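Side-chain contact in glycerophosphodiester phosphodiesterase (Cytophaga hutchinsonii ATCC 33406, PDB 3CH0), which belongs to the glycerophosphoryl diester phosphodiesterase family and is built on a TIM-barrel fold: residues A[35-40]-A[264-269]. Numbering follows the deposited sequence.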
loop_
_atom_site.group_PDB
_atom_site.type_symbol
_atom_site.label_atom_id
_atom_site.label_comp_id
_atom_site.label_asym_id
_atom_site.label_seq_id
_atom_site.Cartn_x
_atom_site.Cartn_y
_atom_site.Cartn_z
ATOM N N LEU A 35 -11.211 -10.702 8.268
ATOM C CA LEU A 35 -12.039 -9.674 8.879
ATOM C C LEU A 35 -13.097 -9.220 7.921
ATOM O O LEU A 35 -14.177 -8.781 8.363
ATOM C CB LEU A 35 -11.180 -8.458 9.272
ATOM C CG LEU A 35 -10.384 -8.442 10.563
ATOM C CD1 LEU A 35 -9.500 -7.152 10.674
ATOM C CD2 LEU A 35 -11.268 -8.551 11.793
ATOM N N GLY A 36 -12.780 -9.270 6.625
ATOM C CA GLY A 36 -13.699 -8.887 5.594
ATOM C C GLY A 36 -13.421 -7.574 4.912
ATOM O O GLY A 36 -14.333 -6.979 4.325
ATOM N N VAL A 37 -12.157 -7.146 4.890
ATOM C CA VAL A 37 -11.882 -5.920 4.162
ATOM C C VAL A 37 -12.224 -5.996 2.687
ATOM O O VAL A 37 -12.213 -7.080 2.075
ATOM C CB VAL A 37 -10.427 -5.448 4.317
ATOM C CG1 VAL A 37 -10.114 -5.281 5.826
ATOM C CG2 VAL A 37 -9.413 -6.375 3.614
ATOM N N THR A 38 -12.492 -4.848 2.084
ATOM C CA THR A 38 -12.764 -4.822 0.679
ATOM C C THR A 38 -11.452 -5.054 -0.119
ATOM O O THR A 38 -11.444 -5.700 -1.172
ATOM C CB THR A 38 -13.289 -3.430 0.294
ATOM O OG1 THR A 38 -14.303 -2.999 1.188
ATOM C CG2 THR A 38 -13.750 -3.430 -1.189
ATOM N N THR A 39 -10.364 -4.471 0.394
ATOM C CA THR A 39 -9.098 -4.324 -0.334
ATOM C C THR A 39 -7.916 -4.530 0.596
ATOM O O THR A 39 -7.914 -4.014 1.745
ATOM C CB THR A 39 -9.023 -2.897 -0.878
ATOM O OG1 THR A 39 -10.159 -2.664 -1.741
ATOM C CG2 THR A 39 -7.731 -2.594 -1.702
ATOM N N LEU A 40 -6.951 -5.286 0.105
ATOM C CA LEU A 40 -5.651 -5.380 0.768
ATOM C C LEU A 40 -4.803 -4.258 0.158
ATOM O O LEU A 40 -4.626 -4.221 -1.059
ATOM C CB LEU A 40 -5.001 -6.707 0.481
ATOM C CG LEU A 40 -5.826 -7.965 0.864
ATOM C CD1 LEU A 40 -5.062 -9.234 0.439
ATOM C CD2 LEU A 40 -6.069 -7.957 2.363
ATOM N N ASP A 264 -4.820 1.429 9.350
ATOM C CA ASP A 264 -4.027 0.402 10.042
ATOM C C ASP A 264 -4.892 -0.535 10.891
ATOM O O ASP A 264 -4.401 -1.567 11.319
ATOM C CB ASP A 264 -2.976 1.065 10.942
ATOM C CG ASP A 264 -1.880 1.690 10.143
ATOM O OD1 ASP A 264 -1.373 1.019 9.200
ATOM O OD2 ASP A 264 -1.511 2.846 10.448
ATOM N N TYR A 265 -6.112 -0.091 11.218
ATOM C CA TYR A 265 -7.036 -0.791 12.103
ATOM C C TYR A 265 -8.360 -1.107 11.411
ATOM O O TYR A 265 -9.448 -0.569 11.744
ATOM C CB TYR A 265 -7.246 0.077 13.357
ATOM C CG TYR A 265 -6.020 0.318 14.177
ATOM C CD1 TYR A 265 -5.589 -0.641 15.101
ATOM C CD2 TYR A 265 -5.302 1.450 14.022
ATOM C CE1 TYR A 265 -4.471 -0.425 15.882
ATOM C CE2 TYR A 265 -4.145 1.666 14.746
ATOM C CZ TYR A 265 -3.762 0.744 15.705
ATOM O OH TYR A 265 -2.622 0.987 16.418
ATOM N N PRO A 266 -8.320 -1.995 10.397
ATOM C CA PRO A 266 -9.538 -2.292 9.651
ATOM C C PRO A 266 -10.622 -2.945 10.537
ATOM O O PRO A 266 -11.797 -2.871 10.200
ATOM C CB PRO A 266 -9.062 -3.166 8.506
ATOM C CG PRO A 266 -7.818 -3.823 9.000
ATOM C CD PRO A 266 -7.161 -2.728 9.855
ATOM N N ASP A 267 -10.227 -3.514 11.669
ATOM C CA ASP A 267 -11.165 -4.004 12.679
ATOM C C ASP A 267 -12.179 -2.932 13.170
ATOM O O ASP A 267 -13.292 -3.272 13.631
ATOM C CB ASP A 267 -10.405 -4.647 13.854
ATOM C CG ASP A 267 -9.433 -3.715 14.533
ATOM O OD1 ASP A 267 -8.709 -2.994 13.850
ATOM O OD2 ASP A 267 -9.315 -3.778 15.786
ATOM N N LEU A 268 -11.828 -1.649 13.042
ATOM C CA LEU A 268 -12.763 -0.573 13.404
ATOM C C LEU A 268 -14.108 -0.718 12.696
ATOM O O LEU A 268 -15.146 -0.378 13.242
ATOM C CB LEU A 268 -12.153 0.815 13.117
ATOM C CG LEU A 268 -11.014 1.234 14.076
ATOM C CD1 LEU A 268 -10.234 2.419 13.596
ATOM C CD2 LEU A 268 -11.530 1.506 15.494
ATOM N N PHE A 269 -14.087 -1.236 11.478
ATOM C CA PHE A 269 -15.280 -1.320 10.674
ATOM C C PHE A 269 -16.159 -2.493 11.059
ATOM O O PHE A 269 -17.285 -2.533 10.605
ATOM C CB PHE A 269 -14.919 -1.428 9.189
ATOM C CG PHE A 269 -14.458 -0.125 8.600
ATOM C CD1 PHE A 269 -15.357 0.808 8.147
ATOM C CD2 PHE A 269 -13.125 0.199 8.529
ATOM C CE1 PHE A 269 -14.947 1.988 7.584
ATOM C CE2 PHE A 269 -12.713 1.371 7.975
ATOM C CZ PHE A 269 -13.590 2.268 7.514
#
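Pro-266 presents the CB–CG side of its ring to two aliphatic side chains, Val-37 and Leu-35. The tighter touch is Val-37 CG1 on Pro-266 CB at 3.6 Å, the two side chains lying obliquely to one another. Leu-35 meets the same ring less closely, its CD1 standing 4.1 Å from Pro-266 CG. That methyl also rests against the start of the 3-10 turn, 3.8 Å from the backbone N of Asp-267. Of the Asp-267 side chain it is the CB methylene that Leu-35 CD1 meets, at 4.1 Å.

Torsions aim both methyl groups. In Val-37, chi1 of -56° sets CG1 opposite the carbonyl carbon, facing the proline; in Leu-35, an extended chi2 of 175° carries CD1 out to the turn. Proline suits the first position of 266-269, since its ring fixes phi and the turn's own backbone bonds, Leu-268 N to Tyr-265 O and Phe-269 N to Pro-266 O, need no N-H there.

Leu-35 ends helix 26-35, and Gly-36, with a positive phi of 106°, completes a Schellman motif that turns the chain toward strand 39-46; a side chain at these backbone angles would press on the carbonyl O of Leu-35, which by itself calls for glycine. Val-37 also packs on Ala-32 of that helix. Two residues before the proline, the Asp-264 carboxylate forms a salt bridge with Arg-18 and hydrogen bonds with His-14 and Asn-245. The contact thus joins the first helix-to-strand connection of the barrel to the loop after its last strand, 260-263. Made of methyl, methylene and ring carbons, with one methyl against the Asp-267 backbone, it probably relies on shape and partial exclusion of water.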